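Local coordinates for protein 4-aminobutyrate transaminase (Acinetobacter baumannii, PDB 6WOP) that probably catalyses the pyridoxal 5'-phosphate-dependent transfer of the amino group of 4-aminobutyrate to 2-oxoglutarate, at residues G21-W26 and L380-G385; V116-K121 and G293-T298; G234-A239 and V281-V286. One frame throughout, in Å; residues are numbered along the deposited sequence.

Contact 1 (G21-W26 and L380-G385)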
# COMPACT_ATOMS: atom_id res chain seq x y z
N GLY A 21 24.37 -14.64 -0.98
CA GLY A 21 25.15 -15.38 0.01
C GLY A 21 25.44 -16.80 -0.50
O GLY A 21 24.54 -17.53 -0.93
N VAL A 22 26.70 -17.19 -0.49
CA VAL A 22 27.08 -18.49 -1.05
C VAL A 22 27.61 -19.35 0.09
O VAL A 22 28.51 -18.92 0.82
CB VAL A 22 28.08 -18.34 -2.21
CG1 VAL A 22 28.58 -19.66 -2.55
CG2 VAL A 22 27.39 -17.70 -3.44
N MET A 23 27.04 -20.54 0.26
CA MET A 23 27.41 -21.33 1.43
C MET A 23 28.73 -22.08 1.25
O MET A 23 29.59 -22.01 2.13
CB MET A 23 26.30 -22.31 1.83
CG MET A 23 26.60 -23.07 3.20
SD MET A 23 26.01 -24.78 3.16
CE MET A 23 24.41 -24.39 2.55
N CYS A 24 28.89 -22.84 0.17
CA CYS A 24 30.09 -23.67 0.07
C CYS A 24 31.26 -22.82 -0.43
O CYS A 24 31.11 -21.99 -1.32
CB CYS A 24 29.88 -24.85 -0.89
SG CYS A 24 28.99 -26.22 -0.21
N GLN A 25 32.45 -23.09 0.12
CA GLN A 25 33.65 -22.36 -0.30
C GLN A 25 34.27 -22.98 -1.56
O GLN A 25 35.12 -22.36 -2.23
CB GLN A 25 34.67 -22.36 0.85
CG GLN A 25 34.16 -21.66 2.07
CD GLN A 25 33.57 -20.30 1.67
OE1 GLN A 25 32.35 -20.10 1.72
NE2 GLN A 25 34.43 -19.40 1.20
N TRP A 26 33.85 -24.20 -1.88
CA TRP A 26 34.35 -24.94 -3.01
C TRP A 26 33.32 -24.87 -4.12
O TRP A 26 32.18 -24.45 -3.90
CB TRP A 26 34.63 -26.37 -2.58
CG TRP A 26 33.48 -27.05 -1.94
CD1 TRP A 26 33.17 -27.08 -0.59
CD2 TRP A 26 32.48 -27.83 -2.60
NE1 TRP A 26 32.06 -27.88 -0.38
CE2 TRP A 26 31.60 -28.33 -1.60
CE3 TRP A 26 32.27 -28.20 -3.94
CZ2 TRP A 26 30.51 -29.14 -1.91
CZ3 TRP A 26 31.17 -29.01 -4.24
CH2 TRP A 26 30.31 -29.48 -3.23
N LEU A 380 27.47 -33.01 2.49
CA LEU A 380 26.92 -31.67 2.32
C LEU A 380 25.59 -31.60 3.05
O LEU A 380 24.63 -32.25 2.62
CB LEU A 380 26.72 -31.37 0.83
CG LEU A 380 25.98 -30.06 0.45
CD1 LEU A 380 26.71 -28.85 1.02
CD2 LEU A 380 25.89 -29.90 -1.07
N LEU A 381 25.50 -30.75 4.09
CA LEU A 381 24.33 -30.59 4.95
C LEU A 381 23.81 -29.16 4.91
O LEU A 381 24.61 -28.22 4.92
CB LEU A 381 24.67 -30.91 6.44
CG LEU A 381 25.02 -32.37 6.78
CD1 LEU A 381 25.39 -32.57 8.30
CD2 LEU A 381 23.82 -33.22 6.37
N LEU A 382 22.48 -29.00 4.93
CA LEU A 382 21.85 -27.69 5.04
C LEU A 382 21.25 -27.43 6.43
O LEU A 382 20.70 -28.34 7.06
CB LEU A 382 20.73 -27.54 4.03
CG LEU A 382 21.07 -27.80 2.56
CD1 LEU A 382 19.76 -27.80 1.79
CD2 LEU A 382 22.03 -26.73 2.04
N THR A 383 21.27 -26.15 6.84
CA THR A 383 20.54 -25.72 8.04
C THR A 383 19.31 -24.89 7.69
O THR A 383 19.05 -24.55 6.53
CB THR A 383 21.44 -24.92 9.00
OG1 THR A 383 21.94 -23.75 8.33
CG2 THR A 383 22.60 -25.81 9.53
N CYS A 384 18.50 -24.59 8.69
CA CYS A 384 17.24 -23.91 8.47
C CYS A 384 16.84 -23.33 9.80
O CYS A 384 17.64 -23.33 10.75
CB CYS A 384 16.15 -24.85 7.97
SG CYS A 384 16.10 -26.51 8.77
N GLY A 385 15.65 -22.73 9.79
CA GLY A 385 14.99 -22.40 11.04
C GLY A 385 15.21 -20.96 11.41
O GLY A 385 16.22 -20.34 11.05
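M23 and L382 meet through their terminal methyl groups, and a neighbouring pair, C24 and L380, continues the same apolar seam between the loop 21-26 and the segment 380-385. The closest approach is M23 CE to L382 CD2, 3.4 Å, tighter than two methyl groups usually come. The two side chains cross at about a right angle and touch at their ends. The thioether gets there by an uneven path: CG lies anti to the backbone N, but the chain then bends at both chi2 (-143°) and chi3 (-49°), which turns CE toward the leucine. That bend also brings M23 SD near the carbonyl of L381, the residue before L382, with SD 4.1 Å from L381 O, a loose approach; the L381 side chain itself points away.

In the second pair, L380 keeps CG anti to its nitrogen (chi1 173°) and sends the CD1 branch to the thiol, L380 CD1 lying 3.7 Å from C24 SG. C24 has a second role: its CB sits 3.7 Å above the ring plane of W26, displaced toward the rim. The indole in turn stacks on F44. No hydrogen bond joins the two segments; the contact is mainly methyl and sulfur packing.

Strand 379-384 lies between strands 43-46 and 390-393 in a mixed sheet, and the loop 21-26 leads into strand 28-32, one of the two outermost strands of that sheet within the chain. Helix 364-376 flanks the seam, with Q371 against M23 and M375 against C24 and W26, while Y79 and T82 of the second subunit pack on the loop.

Contact 2 (V116-K121 and G293-T298)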
# COMPACT_ATOMS: atom_id res chain seq x y z
N VAL A 116 3.70 -19.30 -6.63
CA VAL A 116 2.98 -18.70 -5.48
C VAL A 116 2.29 -17.41 -5.90
O VAL A 116 1.12 -17.16 -5.56
CB VAL A 116 3.95 -18.46 -4.30
CG1 VAL A 116 3.13 -17.81 -3.10
CG2 VAL A 116 4.52 -19.78 -3.77
N GLU A 117 3.01 -16.56 -6.63
CA GLU A 117 2.46 -15.25 -6.99
C GLU A 117 1.25 -15.41 -7.92
O GLU A 117 0.24 -14.69 -7.78
CB GLU A 117 3.55 -14.39 -7.62
CG GLU A 117 3.25 -12.91 -7.56
CD GLU A 117 4.48 -12.02 -7.26
OE1 GLU A 117 5.62 -12.52 -7.14
OE2 GLU A 117 4.32 -10.77 -7.18
N ASN A 118 1.32 -16.38 -8.86
CA ASN A 118 0.15 -16.63 -9.70
C ASN A 118 -0.97 -17.30 -8.94
O ASN A 118 -2.13 -17.04 -9.25
CB ASN A 118 0.56 -17.44 -10.93
CG ASN A 118 1.17 -16.56 -11.99
OD1 ASN A 118 0.45 -15.87 -12.66
ND2 ASN A 118 2.52 -16.55 -12.13
N ALA A 119 -0.69 -18.10 -7.94
CA ALA A 119 -1.83 -18.61 -7.16
C ALA A 119 -2.55 -17.47 -6.44
O ALA A 119 -3.79 -17.47 -6.32
CB ALA A 119 -1.32 -19.66 -6.17
N VAL A 120 -1.78 -16.47 -5.99
CA VAL A 120 -2.39 -15.29 -5.35
C VAL A 120 -3.18 -14.46 -6.38
O VAL A 120 -4.29 -13.97 -6.08
CB VAL A 120 -1.29 -14.46 -4.65
CG1 VAL A 120 -1.82 -13.01 -4.30
CG2 VAL A 120 -0.79 -15.20 -3.37
N LYS A 121 -2.59 -14.22 -7.56
CA LYS A 121 -3.31 -13.54 -8.63
C LYS A 121 -4.64 -14.24 -8.95
O LYS A 121 -5.68 -13.59 -9.12
CB LYS A 121 -2.44 -13.48 -9.89
CG LYS A 121 -1.23 -12.59 -9.66
CD LYS A 121 -0.15 -12.56 -10.77
CE LYS A 121 -0.64 -12.55 -12.20
NZ LYS A 121 0.62 -12.68 -13.07
N GLY A 293 -4.89 -13.51 -21.47
CA GLY A 293 -3.90 -12.47 -21.42
C GLY A 293 -3.45 -12.18 -20.01
O GLY A 293 -2.39 -11.58 -19.81
N GLY A 294 -4.25 -12.60 -19.02
CA GLY A 294 -4.00 -12.30 -17.62
C GLY A 294 -2.93 -13.13 -16.97
O GLY A 294 -2.45 -12.75 -15.90
N LEU A 295 -2.55 -14.26 -17.57
CA LEU A 295 -1.54 -15.13 -17.03
C LEU A 295 -0.53 -15.43 -18.13
O LEU A 295 -0.90 -15.51 -19.30
CB LEU A 295 -2.13 -16.47 -16.56
CG LEU A 295 -3.15 -16.47 -15.42
CD1 LEU A 295 -3.70 -17.91 -15.16
CD2 LEU A 295 -2.49 -15.87 -14.18
N GLY A 296 0.71 -15.61 -17.77
CA GLY A 296 1.60 -16.05 -18.85
C GLY A 296 3.04 -15.82 -18.44
O GLY A 296 3.35 -15.76 -17.26
N GLY A 297 3.89 -15.61 -19.45
CA GLY A 297 5.30 -15.46 -19.10
C GLY A 297 6.23 -16.06 -20.14
O GLY A 297 5.95 -17.12 -20.68
N THR A 298 7.33 -15.36 -20.41
CA THR A 298 8.24 -15.70 -21.51
C THR A 298 8.83 -17.09 -21.34
O THR A 298 8.76 -17.94 -22.25
CB THR A 298 9.38 -14.66 -21.56
OG1 THR A 298 8.85 -13.37 -21.86
CG2 THR A 298 10.39 -15.02 -22.69
O HOH W 1 1.09 -14.90 -14.92
O HOH W 2 3.82 -14.89 -14.01
O HOH W 3 -0.17 -11.91 -15.37
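G294 opens the contact with K121 through its carbonyl, and it does so at one remove. Water 3 lies between them, accepting from K121 NZ and donating to G294 O; both legs are short, so its exact position is doubtful. The lysine CE stays 4.1 Å from G294 O.

L295 supplies the direct touch. Its CD2 methyl comes to 3.3 Å from N118 OD1 as the two side chains slide past each other in opposite directions. With CG anti to the carbonyl carbon (chi1 -63°), the leucine swings its end back to the helix although its CB starts out across it.

At G296 the link is again through solvent. Water 1 accepts from G296 N at 3.0 Å and from K121 NZ at 2.9 Å, and appears to donate to N118 OD1, although that leg is very short and therefore doubtful. Water 2 takes a bond from N118 ND2 at 2.8 Å and gives a weak one to G296 O. Beyond it, G297 N bonds to Q80 OE1, and T298 OG1 to K269 NZ of the second subunit.

On the helix, the principal partners of the two polar side chains lie outside both segments: N118 ND2 donates to E114 O one turn earlier, and K121 NZ bonds to R142 O of the second subunit. A weak bond of 3.2 Å from K121 NZ to N118 OD1 joins the pair. The chemistry thus implies a hydrated joint: no hydrogen bond crosses directly, the buried ammonium is surrounded by neutral oxygens that probably spread its charge, and the asparagine amide, donating at one end and accepting at the other, is probably held in one orientation.

Contact 3 (G234-A239 and V281-V286)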
# COMPACT_ATOMS: atom_id res chain seq x y z
N GLY A 234 -15.83 -17.99 2.32
CA GLY A 234 -15.56 -17.85 0.90
C GLY A 234 -14.11 -17.57 0.59
O GLY A 234 -13.82 -17.07 -0.49
N ILE A 235 -13.19 -17.89 1.50
CA ILE A 235 -11.76 -17.66 1.28
C ILE A 235 -11.18 -18.90 0.59
O ILE A 235 -11.58 -20.02 0.92
CB ILE A 235 -11.06 -17.41 2.63
CG1 ILE A 235 -11.66 -16.16 3.34
CG2 ILE A 235 -9.52 -17.29 2.44
CD1 ILE A 235 -11.31 -16.09 4.77
N LEU A 236 -10.19 -18.74 -0.31
CA LEU A 236 -9.49 -19.92 -0.84
C LEU A 236 -8.36 -20.44 0.04
O LEU A 236 -7.60 -19.68 0.64
CB LEU A 236 -8.89 -19.63 -2.22
CG LEU A 236 -10.01 -19.30 -3.22
CD1 LEU A 236 -9.38 -18.75 -4.50
CD2 LEU A 236 -10.98 -20.50 -3.56
N LEU A 237 -8.17 -21.78 0.02
CA LEU A 237 -7.07 -22.37 0.77
C LEU A 237 -5.99 -22.76 -0.24
O LEU A 237 -6.29 -23.50 -1.17
CB LEU A 237 -7.55 -23.58 1.55
CG LEU A 237 -6.48 -24.34 2.38
CD1 LEU A 237 -5.86 -23.43 3.41
CD2 LEU A 237 -7.15 -25.56 3.13
N VAL A 238 -4.77 -22.27 -0.06
CA VAL A 238 -3.67 -22.55 -0.99
C VAL A 238 -2.61 -23.37 -0.27
O VAL A 238 -2.09 -22.92 0.75
CB VAL A 238 -3.05 -21.27 -1.52
CG1 VAL A 238 -1.90 -21.61 -2.55
CG2 VAL A 238 -4.16 -20.40 -2.18
N ALA A 239 -2.25 -24.52 -0.80
CA ALA A 239 -1.15 -25.33 -0.26
C ALA A 239 0.10 -25.03 -1.06
O ALA A 239 0.11 -25.26 -2.26
CB ALA A 239 -1.48 -26.83 -0.39
N VAL A 281 -1.79 -25.90 -9.80
CA VAL A 281 -2.91 -26.76 -10.17
C VAL A 281 -4.06 -26.42 -9.23
O VAL A 281 -3.82 -26.06 -8.08
CB VAL A 281 -2.53 -28.26 -10.12
CG1 VAL A 281 -2.00 -28.69 -8.69
CG2 VAL A 281 -3.71 -29.16 -10.61
N GLY A 282 -5.30 -26.50 -9.72
CA GLY A 282 -6.39 -26.26 -8.78
C GLY A 282 -7.76 -26.47 -9.38
O GLY A 282 -7.90 -26.90 -10.52
N ARG A 283 -8.78 -26.09 -8.60
CA ARG A 283 -10.15 -26.30 -9.07
C ARG A 283 -10.33 -25.56 -10.39
O ARG A 283 -9.91 -24.42 -10.53
CB ARG A 283 -11.17 -25.81 -8.02
CG ARG A 283 -11.07 -26.52 -6.67
CD ARG A 283 -11.88 -25.72 -5.58
NE ARG A 283 -13.13 -25.31 -6.14
CZ ARG A 283 -13.79 -24.21 -5.78
NH1 ARG A 283 -13.29 -23.41 -4.82
NH2 ARG A 283 -14.94 -23.93 -6.39
N ALA A 284 -10.91 -26.24 -11.38
CA ALA A 284 -11.02 -25.62 -12.72
C ALA A 284 -11.65 -24.22 -12.69
O ALA A 284 -11.21 -23.31 -13.40
CB ALA A 284 -11.86 -26.51 -13.64
N GLU A 285 -12.75 -24.06 -11.94
CA GLU A 285 -13.48 -22.79 -12.02
C GLU A 285 -12.70 -21.70 -11.32
O GLU A 285 -12.80 -20.52 -11.70
CB GLU A 285 -14.89 -22.91 -11.45
CG GLU A 285 -14.95 -23.13 -9.95
CD GLU A 285 -16.42 -23.10 -9.44
OE1 GLU A 285 -16.68 -22.87 -8.23
OE2 GLU A 285 -17.33 -23.30 -10.27
N VAL A 286 -11.82 -22.08 -10.39
CA VAL A 286 -10.94 -21.08 -9.77
C VAL A 286 -9.82 -20.69 -10.74
O VAL A 286 -9.57 -19.51 -10.98
CB VAL A 286 -10.38 -21.63 -8.44
CG1 VAL A 286 -9.28 -20.69 -7.84
CG2 VAL A 286 -11.52 -21.89 -7.49
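L236 projects toward V286 and R283 from a strand of the mixed seven-stranded sheet that forms the core of the large domain in fold-type I pyridoxal-phosphate enzymes. Strands 236-240 and 278-283 are not neighbours there: strand 264-267 runs between them, and the leucine reaches past it to R283 and the helix 284-287.

The first segment begins with G234, whose positive phi (70°) closes helix 220-233 in a Schellman motif. Two residues on, L236 makes the contact. Its CG stands anti to the carbonyl carbon, beside the backbone N, and the forked end divides the work: CD1 meets V286 CG1 tip to tip at 3.9 Å, while CD2 lies 3.9 Å from R283 NH1, approaching the guanidinium obliquely. A123 and T127 of helix 112-127 pack against the same leucine. L237 contributes through its backbone, since its N donates to D263 OD2, and the other carboxylate oxygen of D263 forms a salt bridge with R283 NH1. One acid therefore ties the start of the strand to the arginine.

On the opposing side, R283 holds the N-cap position of the short helix 284-287, and its bent chain (chi3 44°) carries the guanidinium back over that helix. There R283 NH2 forms a salt bridge with E285 OE1 at 2.7 Å, and the same carboxylate oxygen is hydrogen-bonded to Y126 OH of helix 112-127. V286 splits its methyl groups as well: with CG1 given to the leucine, V286 CG2 sits 3.5 Å above the plane of the R283 guanidinium, offset toward its rim.

Contact 1 stands apart from the other two. Its centre is 31 Å from that of contact 2 and 35 Å from that of contact 3, and it belongs to the sheet that combines N-terminal and C-terminal strands, whereas contacts 2 and 3 gather round the other seven-stranded sheet. These two lie 14 Å apart between centres and touch where A119 CB meets V238 CG1 at 4.1 Å; helix 112-127 serves both. Each contact lies within the chain span of the next, 3 within 2 and 2 within 1, so the earliest and latest residues frame the large domain. Contacts 1 and 2 both touch the second subunit, so each lies near a subunit interface.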